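Local coordinates for thiosulfate sulfurtransferase YnjE (Escherichia coli, PDB 2WLR), which transfers sulfane sulfur from thiosulfate to cyanide, giving thiocyanate and sulfite, as a periplasmic monomer built of rhodanese repeats, at residues A[308-316]-A[393-404]; A[6-15]-A[101-109]. All coordinates share one frame; numbering follows the deposited sequence.

Contact 1: A[308-316]-A[393-404]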
loop_
_atom_site.group_PDB
_atom_site.type_symbol
_atom_site.label_atom_id
_atom_site.label_comp_id
_atom_site.label_asym_id
_atom_site.label_seq_id
_atom_site.Cartn_x
_atom_site.Cartn_y
_atom_site.Cartn_z
ATOM N N TYR A 308 3.911 -20.751 15.669
ATOM C CA TYR A 308 3.264 -20.682 16.999
ATOM C C TYR A 308 1.732 -20.701 16.961
ATOM O O TYR A 308 1.065 -20.615 18.006
ATOM C CB TYR A 308 3.790 -19.453 17.755
ATOM C CG TYR A 308 3.594 -18.127 17.040
ATOM C CD1 TYR A 308 2.428 -17.408 17.188
ATOM C CD2 TYR A 308 4.591 -17.608 16.220
ATOM C CE1 TYR A 308 2.243 -16.192 16.542
ATOM C CE2 TYR A 308 4.425 -16.397 15.570
ATOM C CZ TYR A 308 3.241 -15.695 15.730
ATOM O OH TYR A 308 3.087 -14.490 15.079
ATOM N N ILE A 309 1.154 -20.811 15.765
ATOM C CA ILE A 309 -0.280 -21.001 15.618
ATOM C C ILE A 309 -0.567 -22.411 15.137
ATOM O O ILE A 309 -0.266 -22.766 13.995
ATOM C CB ILE A 309 -0.955 -19.966 14.678
ATOM C CG1 ILE A 309 -0.653 -18.546 15.157
ATOM C CG2 ILE A 309 -2.455 -20.171 14.665
ATOM C CD1 ILE A 309 -1.172 -17.451 14.212
ATOM N N LYS A 310 -1.130 -23.222 16.028
ATOM C CA LYS A 310 -1.380 -24.626 15.709
ATOM C C LYS A 310 -2.649 -24.824 14.866
ATOM O O LYS A 310 -2.614 -25.561 13.893
ATOM C CB LYS A 310 -1.425 -25.453 17.010
ATOM C CG LYS A 310 -1.752 -26.930 16.845
ATOM C CD LYS A 310 -0.602 -27.729 16.234
ATOM C CE LYS A 310 -0.920 -29.232 16.252
ATOM N NZ LYS A 310 -0.817 -29.857 17.621
ATOM N N PRO A 311 -3.759 -24.146 15.213
ATOM C CA PRO A 311 -4.977 -24.330 14.429
ATOM C C PRO A 311 -4.851 -23.879 12.981
ATOM O O PRO A 311 -4.217 -22.853 12.697
ATOM C CB PRO A 311 -5.997 -23.459 15.162
ATOM C CG PRO A 311 -5.476 -23.407 16.556
ATOM C CD PRO A 311 -4.018 -23.329 16.417
ATOM N N LYS A 312 -5.470 -24.653 12.094
ATOM C CA LYS A 312 -5.506 -24.391 10.658
ATOM C C LYS A 312 -6.923 -24.111 10.235
ATOM O O LYS A 312 -7.889 -24.644 10.811
ATOM C CB LYS A 312 -4.982 -25.601 9.879
ATOM C CG LYS A 312 -3.545 -25.924 10.142
ATOM C CD LYS A 312 -3.157 -27.222 9.424
ATOM C CE LYS A 312 -1.679 -27.516 9.559
ATOM N NZ LYS A 312 -1.349 -28.912 9.111
ATOM N N GLY A 313 -7.067 -23.269 9.218
ATOM C CA GLY A 313 -8.351 -22.910 8.702
ATOM C C GLY A 313 -8.448 -21.408 8.636
ATOM O O GLY A 313 -7.437 -20.707 8.790
ATOM N N GLU A 314 -9.675 -20.956 8.431
ATOM C CA GLU A 314 -10.019 -19.573 8.240
ATOM C C GLU A 314 -11.298 -19.239 8.989
ATOM O O GLU A 314 -12.118 -20.117 9.277
ATOM C CB GLU A 314 -10.228 -19.348 6.750
ATOM C CG GLU A 314 -10.331 -17.906 6.342
ATOM C CD GLU A 314 -9.136 -17.095 6.823
ATOM O OE1 GLU A 314 -8.209 -16.896 6.028
ATOM O OE2 GLU A 314 -9.089 -16.704 8.009
ATOM N N ILE A 315 -11.485 -17.952 9.287
ATOM C CA ILE A 315 -12.723 -17.454 9.870
ATOM C C ILE A 315 -13.880 -17.727 8.916
ATOM O O ILE A 315 -13.875 -17.302 7.743
ATOM C CB ILE A 315 -12.630 -15.948 10.199
ATOM C CG1 ILE A 315 -11.491 -15.711 11.194
ATOM C CG2 ILE A 315 -14.010 -15.402 10.683
ATOM C CD1 ILE A 315 -11.400 -14.299 11.724
ATOM N N ALA A 316 -14.883 -18.448 9.399
ATOM C CA ALA A 316 -16.037 -18.776 8.570
ATOM C C ALA A 316 -16.812 -17.515 8.218
ATOM O O ALA A 316 -17.188 -16.721 9.092
ATOM C CB ALA A 316 -16.954 -19.776 9.290
ATOM N N TRP A 393 -6.625 -14.436 13.009
ATOM C CA TRP A 393 -6.792 -15.875 13.105
ATOM C C TRP A 393 -6.222 -16.394 14.420
ATOM O O TRP A 393 -6.746 -17.341 15.001
ATOM C CB TRP A 393 -6.135 -16.556 11.906
ATOM C CG TRP A 393 -6.103 -18.051 12.049
ATOM C CD1 TRP A 393 -5.007 -18.826 12.217
ATOM C CD2 TRP A 393 -7.228 -18.931 11.976
ATOM N NE1 TRP A 393 -5.381 -20.160 12.293
ATOM C CE2 TRP A 393 -6.737 -20.243 12.154
ATOM C CE3 TRP A 393 -8.593 -18.733 11.826
ATOM C CZ2 TRP A 393 -7.592 -21.365 12.171
ATOM C CZ3 TRP A 393 -9.441 -19.822 11.847
ATOM C CH2 TRP A 393 -8.927 -21.129 12.001
ATOM N N TYR A 394 -5.166 -15.780 14.924
ATOM C CA TYR A 394 -4.608 -16.215 16.211
ATOM C C TYR A 394 -5.606 -16.141 17.347
ATOM O O TYR A 394 -5.745 -17.075 18.130
ATOM C CB TYR A 394 -3.364 -15.372 16.571
ATOM C CG TYR A 394 -2.409 -15.919 17.622
ATOM C CD1 TYR A 394 -2.386 -17.275 17.978
ATOM C CD2 TYR A 394 -1.474 -15.093 18.219
ATOM C CE1 TYR A 394 -1.491 -17.752 18.938
ATOM C CE2 TYR A 394 -0.586 -15.560 19.169
ATOM C CZ TYR A 394 -0.581 -16.897 19.506
ATOM O OH TYR A 394 0.338 -17.310 20.452
ATOM N N GLU A 395 -6.314 -15.030 17.452
ATOM C CA GLU A 395 -7.329 -14.896 18.467
ATOM C C GLU A 395 -8.528 -15.781 18.160
ATOM O O GLU A 395 -8.993 -16.524 19.049
ATOM C CB GLU A 395 -7.750 -13.441 18.604
ATOM C CG GLU A 395 -8.704 -13.232 19.778
ATOM C CD GLU A 395 -9.303 -11.869 19.848
ATOM O OE1 GLU A 395 -9.542 -11.222 18.796
ATOM O OE2 GLU A 395 -9.575 -11.473 20.997
ATOM N N TRP A 396 -9.049 -15.697 16.942
ATOM C CA TRP A 396 -10.297 -16.385 16.582
ATOM C C TRP A 396 -10.178 -17.858 16.904
ATOM O O TRP A 396 -11.044 -18.428 17.587
ATOM C CB TRP A 396 -10.585 -16.195 15.099
ATOM C CG TRP A 396 -11.898 -16.710 14.645
ATOM C CD1 TRP A 396 -12.151 -17.914 14.086
ATOM C CD2 TRP A 396 -13.121 -15.991 14.637
ATOM N NE1 TRP A 396 -13.459 -18.010 13.745
ATOM C CE2 TRP A 396 -14.100 -16.847 14.072
ATOM C CE3 TRP A 396 -13.508 -14.713 15.063
ATOM C CZ2 TRP A 396 -15.426 -16.467 13.923
ATOM C CZ3 TRP A 396 -14.832 -14.342 14.913
ATOM C CH2 TRP A 396 -15.774 -15.215 14.343
ATOM N N SER A 397 -9.090 -18.465 16.467
ATOM C CA SER A 397 -8.918 -19.907 16.568
ATOM C C SER A 397 -8.449 -20.354 17.950
ATOM O O SER A 397 -8.344 -21.559 18.204
ATOM C CB SER A 397 -7.974 -20.410 15.458
ATOM O OG SER A 397 -6.629 -19.978 15.616
ATOM N N SER A 398 -8.180 -19.408 18.845
ATOM C CA SER A 398 -7.836 -19.737 20.239
ATOM C C SER A 398 -9.050 -20.319 20.965
ATOM O O SER A 398 -8.893 -21.026 21.971
ATOM C CB SER A 398 -7.270 -18.522 20.992
ATOM O OG SER A 398 -8.280 -17.591 21.304
ATOM N N ASP A 399 -10.243 -20.010 20.458
ATOM C CA ASP A 399 -11.494 -20.624 20.906
ATOM C C ASP A 399 -12.064 -21.581 19.833
ATOM O O ASP A 399 -12.587 -21.127 18.815
ATOM C CB ASP A 399 -12.503 -19.520 21.204
ATOM C CG ASP A 399 -13.782 -20.038 21.832
ATOM O OD1 ASP A 399 -13.880 -21.264 22.020
ATOM O OD2 ASP A 399 -14.678 -19.212 22.136
ATOM N N PRO A 400 -11.996 -22.911 20.074
ATOM C CA PRO A 400 -12.485 -23.913 19.109
ATOM C C PRO A 400 -13.953 -23.769 18.721
ATOM O O PRO A 400 -14.350 -24.198 17.640
ATOM C CB PRO A 400 -12.287 -25.240 19.848
ATOM C CG PRO A 400 -11.237 -24.973 20.847
ATOM C CD PRO A 400 -11.383 -23.546 21.253
ATOM N N LYS A 401 -14.743 -23.158 19.589
ATOM C CA LYS A 401 -16.143 -22.905 19.315
ATOM C C LYS A 401 -16.380 -21.871 18.210
ATOM O O LYS A 401 -17.456 -21.825 17.633
ATOM C CB LYS A 401 -16.869 -22.499 20.603
ATOM C CG LYS A 401 -16.855 -23.596 21.698
ATOM C CD LYS A 401 -17.075 -23.041 23.118
ATOM C CE LYS A 401 -15.888 -22.199 23.603
ATOM N NZ LYS A 401 -15.787 -21.973 25.083
ATOM N N ASN A 402 -15.390 -21.025 17.909
ATOM C CA ASN A 402 -15.563 -20.046 16.838
ATOM C C ASN A 402 -15.599 -20.740 15.468
ATOM O O ASN A 402 -14.740 -21.561 15.207
ATOM C CB ASN A 402 -14.433 -19.023 16.866
ATOM C CG ASN A 402 -14.628 -17.988 17.933
ATOM O OD1 ASN A 402 -15.754 -17.578 18.215
ATOM N ND2 ASN A 402 -13.533 -17.528 18.507
ATOM N N PRO A 403 -16.597 -20.436 14.628
ATOM C CA PRO A 403 -16.765 -21.160 13.361
ATOM C C PRO A 403 -15.575 -21.011 12.420
ATOM O O PRO A 403 -15.078 -19.882 12.219
ATOM C CB PRO A 403 -18.004 -20.516 12.751
ATOM C CG PRO A 403 -18.762 -19.955 13.912
ATOM C CD PRO A 403 -17.702 -19.490 14.858
ATOM N N VAL A 404 -15.136 -22.140 11.864
ATOM C CA VAL A 404 -13.969 -22.231 10.981
ATOM C C VAL A 404 -14.400 -22.736 9.598
ATOM O O VAL A 404 -15.219 -23.676 9.484
ATOM C CB VAL A 404 -12.863 -23.179 11.577
ATOM C CG1 VAL A 404 -11.741 -23.461 10.556
ATOM C CG2 VAL A 404 -12.280 -22.619 12.862
HETATM O O HOH W 1 0.501 -20.005 20.677
#
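Pro403 O is gripped from opposite faces of its carbonyl plane, by Ala316 N at 3.2 Å and by the indole Trp396 NE1 at 2.9 Å, so one acceptor joins Ala316, just after strand 314-315, to the Trp396 indole of helix 392-396 in the third rhodanese repeat. Next to it Ile315 and Val404 form an antiparallel non-hydrogen-bonded pair, the bridge of the small two-stranded sheet 314-315/404-405. Ile315 lies across the Trp396 indole in a CH-pi contact: its CG1 stands 3.6 Å from the centroid of the five-membered ring and 12° off the normal, while CG2 covers the six-membered part. Asn402 CB backs the other face, so the indole is sandwiched.

Trp393 makes a second, differently built contact. With its CG anti to the backbone N (chi1 172°), the indole extends towards 311-314, and NE1 donates to Pro311 O at 3.0 Å; the acceptor lies in the ring plane, although the nitrogen sits well above the carbonyl plane. Gly313 O rests on one face and Ser397 CB on the opposite one. Any CB at Gly313 would clash with Val404 CG1, and the backbone angles there would also jam it against the carbonyl of Lys312, which accounts for the glycine. Arg294 makes a cation-pi contact with Trp393 and a salt bridge with Glu314, whose OE1 is hydrogen-bonded to Ser292 OG. The Trp393 side chain lies about 7 Å from that of Arg370, a probable substrate-binding residue.

At the other end, Tyr308 turns its edge to the face of Tyr394, a T-shaped pair with planes at 66°. Ile309 CG1 packs 3.5 Å from Tyr394 CD1, and a water joins Tyr394 OH to Tyr308 O, lying 2.7 Å from the hydroxyl oxygen.

Contact 2: A[6-15]-A[101-109]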
loop_
_atom_site.group_PDB
_atom_site.type_symbol
_atom_site.label_atom_id
_atom_site.label_comp_id
_atom_site.label_asym_id
_atom_site.label_seq_id
_atom_site.Cartn_x
_atom_site.Cartn_y
_atom_site.Cartn_z
ATOM N N LEU A 6 5.444 4.123 -33.915
ATOM C CA LEU A 6 4.102 4.228 -33.354
ATOM C C LEU A 6 3.070 4.385 -34.464
ATOM O O LEU A 6 3.348 5.021 -35.487
ATOM C CB LEU A 6 4.020 5.426 -32.401
ATOM C CG LEU A 6 4.911 5.347 -31.159
ATOM C CD1 LEU A 6 5.300 6.732 -30.644
ATOM C CD2 LEU A 6 4.222 4.529 -30.081
ATOM N N ALA A 7 1.886 3.798 -34.262
ATOM C CA ALA A 7 0.723 4.027 -35.128
ATOM C C ALA A 7 0.323 5.508 -35.057
ATOM O O ALA A 7 1.027 6.308 -34.432
ATOM C CB ALA A 7 -0.427 3.139 -34.701
ATOM N N LYS A 8 -0.793 5.892 -35.682
ATOM C CA LYS A 8 -1.129 7.319 -35.745
ATOM C C LYS A 8 -1.522 7.860 -34.340
ATOM O O LYS A 8 -2.245 7.178 -33.599
ATOM C CB LYS A 8 -2.203 7.610 -36.810
ATOM C CG LYS A 8 -3.632 7.350 -36.406
ATOM C CD LYS A 8 -4.630 8.166 -37.248
ATOM C CE LYS A 8 -5.772 8.681 -36.361
ATOM N NZ LYS A 8 -5.368 9.849 -35.491
ATOM N N PRO A 9 -1.025 9.056 -33.970
ATOM C CA PRO A 9 -1.344 9.601 -32.634
ATOM C C PRO A 9 -2.842 9.800 -32.421
ATOM O O PRO A 9 -3.580 10.052 -33.377
ATOM C CB PRO A 9 -0.639 10.957 -32.609
ATOM C CG PRO A 9 0.331 10.947 -33.770
ATOM C CD PRO A 9 -0.162 9.960 -34.751
ATOM N N LEU A 10 -3.283 9.649 -31.177
ATOM C CA LEU A 10 -4.695 9.756 -30.825
ATOM C C LEU A 10 -4.850 10.716 -29.668
ATOM O O LEU A 10 -4.031 10.691 -28.738
ATOM C CB LEU A 10 -5.235 8.385 -30.386
ATOM C CG LEU A 10 -5.385 7.273 -31.436
ATOM C CD1 LEU A 10 -5.588 5.934 -30.748
ATOM C CD2 LEU A 10 -6.517 7.551 -32.404
ATOM N N THR A 11 -5.868 11.574 -29.708
ATOM C CA THR A 11 -6.240 12.339 -28.524
ATOM C C THR A 11 -7.043 11.435 -27.612
ATOM O O THR A 11 -7.499 10.353 -28.032
ATOM C CB THR A 11 -7.091 13.545 -28.872
ATOM O OG1 THR A 11 -8.322 13.082 -29.468
ATOM C CG2 THR A 11 -6.330 14.480 -29.797
ATOM N N LEU A 12 -7.235 11.852 -26.365
ATOM C CA LEU A 12 -8.035 11.082 -25.449
ATOM C C LEU A 12 -9.443 10.878 -26.001
ATOM O O LEU A 12 -9.992 9.806 -25.881
ATOM C CB LEU A 12 -8.096 11.711 -24.056
ATOM C CG LEU A 12 -8.752 10.861 -22.953
ATOM C CD1 LEU A 12 -7.965 9.584 -22.722
ATOM C CD2 LEU A 12 -8.920 11.674 -21.669
ATOM N N ASP A 13 -10.055 11.920 -26.554
ATOM C CA ASP A 13 -11.418 11.761 -27.087
ATOM C C ASP A 13 -11.454 10.736 -28.208
ATOM O O ASP A 13 -12.394 9.944 -28.297
ATOM C CB ASP A 13 -11.990 13.073 -27.618
ATOM C CG ASP A 13 -13.416 12.911 -28.118
ATOM O OD1 ASP A 13 -14.328 12.781 -27.267
ATOM O OD2 ASP A 13 -13.627 12.882 -29.359
ATOM N N GLN A 14 -10.470 10.780 -29.097
ATOM C CA GLN A 14 -10.364 9.799 -30.165
ATOM C C GLN A 14 -10.190 8.393 -29.626
ATOM O O GLN A 14 -10.830 7.433 -30.072
ATOM C CB GLN A 14 -9.227 10.149 -31.103
ATOM C CG GLN A 14 -9.509 11.356 -31.952
ATOM C CD GLN A 14 -8.315 11.728 -32.807
ATOM O OE1 GLN A 14 -7.188 11.820 -32.324
ATOM N NE2 GLN A 14 -8.549 11.932 -34.105
ATOM N N LEU A 15 -9.310 8.270 -28.649
ATOM C CA LEU A 15 -9.085 6.991 -28.017
ATOM C C LEU A 15 -10.368 6.408 -27.432
ATOM O O LEU A 15 -10.647 5.212 -27.584
ATOM C CB LEU A 15 -8.012 7.162 -26.937
ATOM C CG LEU A 15 -7.540 5.875 -26.258
ATOM C CD1 LEU A 15 -6.750 4.966 -27.184
ATOM C CD2 LEU A 15 -6.689 6.234 -25.040
ATOM N N THR A 101 -0.979 -4.885 -31.532
ATOM C CA THR A 101 -0.817 -4.438 -32.931
ATOM C C THR A 101 -1.161 -2.979 -33.216
ATOM O O THR A 101 -0.933 -2.497 -34.322
ATOM C CB THR A 101 -1.636 -5.341 -33.888
ATOM O OG1 THR A 101 -3.018 -5.190 -33.613
ATOM C CG2 THR A 101 -1.262 -6.816 -33.696
ATOM N N HIS A 102 -1.675 -2.253 -32.228
ATOM C CA HIS A 102 -2.109 -0.883 -32.472
ATOM C C HIS A 102 -1.649 0.009 -31.320
ATOM O O HIS A 102 -2.430 0.246 -30.405
ATOM C CB HIS A 102 -3.633 -0.852 -32.585
ATOM C CG HIS A 102 -4.170 0.436 -33.117
ATOM N ND1 HIS A 102 -3.520 1.641 -32.946
ATOM C CD2 HIS A 102 -5.317 0.716 -33.779
ATOM C CE1 HIS A 102 -4.228 2.605 -33.509
ATOM N NE2 HIS A 102 -5.322 2.072 -34.021
ATOM N N ILE A 103 -0.398 0.458 -31.383
ATOM C CA ILE A 103 0.255 1.212 -30.302
ATOM C C ILE A 103 0.589 2.599 -30.795
ATOM O O ILE A 103 1.386 2.772 -31.715
ATOM C CB ILE A 103 1.546 0.526 -29.831
ATOM C CG1 ILE A 103 1.268 -0.911 -29.392
ATOM C CG2 ILE A 103 2.209 1.303 -28.646
ATOM C CD1 ILE A 103 2.512 -1.695 -29.090
ATOM N N SER A 104 -0.052 3.598 -30.188
ATOM C CA SER A 104 0.107 5.013 -30.546
ATOM C C SER A 104 0.604 5.819 -29.345
ATOM O O SER A 104 0.720 5.278 -28.242
ATOM C CB SER A 104 -1.249 5.589 -30.931
ATOM O OG SER A 104 -1.808 4.919 -32.045
ATOM N N ILE A 105 0.893 7.090 -29.575
ATOM C CA ILE A 105 1.087 8.054 -28.491
ATOM C C ILE A 105 -0.247 8.749 -28.201
ATOM O O ILE A 105 -1.068 8.966 -29.114
ATOM C CB ILE A 105 2.159 9.077 -28.866
ATOM C CG1 ILE A 105 2.607 9.869 -27.658
ATOM C CG2 ILE A 105 1.652 10.039 -29.932
ATOM C CD1 ILE A 105 3.963 10.468 -27.841
ATOM N N LEU A 106 -0.501 9.043 -26.927
ATOM C CA LEU A 106 -1.668 9.820 -26.533
ATOM C C LEU A 106 -1.254 11.276 -26.672
ATOM O O LEU A 106 -0.470 11.784 -25.854
ATOM C CB LEU A 106 -2.133 9.463 -25.116
ATOM C CG LEU A 106 -3.391 10.188 -24.636
ATOM C CD1 LEU A 106 -4.581 9.859 -25.460
ATOM C CD2 LEU A 106 -3.652 9.816 -23.164
ATOM N N SER A 107 -1.711 11.927 -27.749
ATOM C CA SER A 107 -1.119 13.193 -28.181
ATOM C C SER A 107 -1.344 14.330 -27.212
ATOM O O SER A 107 -0.445 15.146 -27.021
ATOM C CB SER A 107 -1.608 13.621 -29.573
ATOM O OG SER A 107 -3.005 13.649 -29.640
ATOM N N ASP A 108 -2.500 14.337 -26.558
ATOM C CA ASP A 108 -2.860 15.412 -25.631
ATOM C C ASP A 108 -2.688 15.016 -24.158
ATOM O O ASP A 108 -3.209 15.682 -23.279
ATOM C CB ASP A 108 -4.280 15.983 -25.916
ATOM C CG ASP A 108 -5.412 14.992 -25.650
ATOM O OD1 ASP A 108 -5.147 13.765 -25.565
ATOM O OD2 ASP A 108 -6.571 15.446 -25.490
ATOM N N ALA A 109 -1.938 13.945 -23.895
ATOM C CA ALA A 109 -1.741 13.464 -22.534
ATOM C C ALA A 109 -1.206 14.523 -21.594
ATOM O O ALA A 109 -0.229 15.177 -21.915
ATOM C CB ALA A 109 -0.789 12.285 -22.520
HETATM O O HOH W 2 1.518 7.827 -32.293
HETATM O O HOH W 3 -9.135 14.678 -26.221
#
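The segment leading into helix 12-17 runs alongside strand 103-105 of the first rhodanese repeat, an edge strand of a parallel sheet, and then enters the helix through a capping box formed by Thr11 and Gln14. Backbone bonds set the register. Ala7 N donates to Ile103 O at 2.8 Å. Leu10 N donates to Ile105 O in an almost straight bond (173°), and Ser107 N returns one to Leu10 O at 2.8 Å. Between the first two, Ala7 O and Ile105 N are joined through a water, and Ser104 OG, rotated to lie beside its own backbone N (chi1 -61°), donates to Lys8 O from above the carbonyl plane.

Apolar groups add to these bonds. Pro9 CB meets Ile105 CG2 at 3.6 Å, and Leu106 CD1 packs against the first residues of the helix, 3.4 Å from Leu12 N, with Leu15 CD2 also in contact.

The first turn of the helix is held by Asp108, whose OD1 takes Leu12 N on its syn side, 27° out of the carboxylate plane. Its OD2 forms a salt bridge with Arg115. With an alanine here, Leu12 N would probably lose its acceptor and Arg115 its salt-bridge mate, leaving the helix start less firmly joined to the 106-109 turn. A water bridges the same OD2 of Asp108 to Asp13 N, at 2.8 Å from the carboxylate oxygen.

Overall arrangement
From the N terminus, contact 2 closes first: 6-15 meets 101-109, closing a loop of 85 intervening residues that contains most of the first repeat's sheet, and so joins the start of the chain to an edge strand, 103-105. The chain then builds the five-stranded sheet of the second repeat before reaching the third. There contact 1 brings 393-404 back across 76 residues, fastening helix 392-396 and the segment after it to 308-316, which includes strand 314-315. The two loops follow in series, neither nested nor crossed. The centres of contacts 1 and 2 lie about 53 Å apart, on opposite sides of the chain's centre, and the nearest atoms of the two contacts about 39 Å apart.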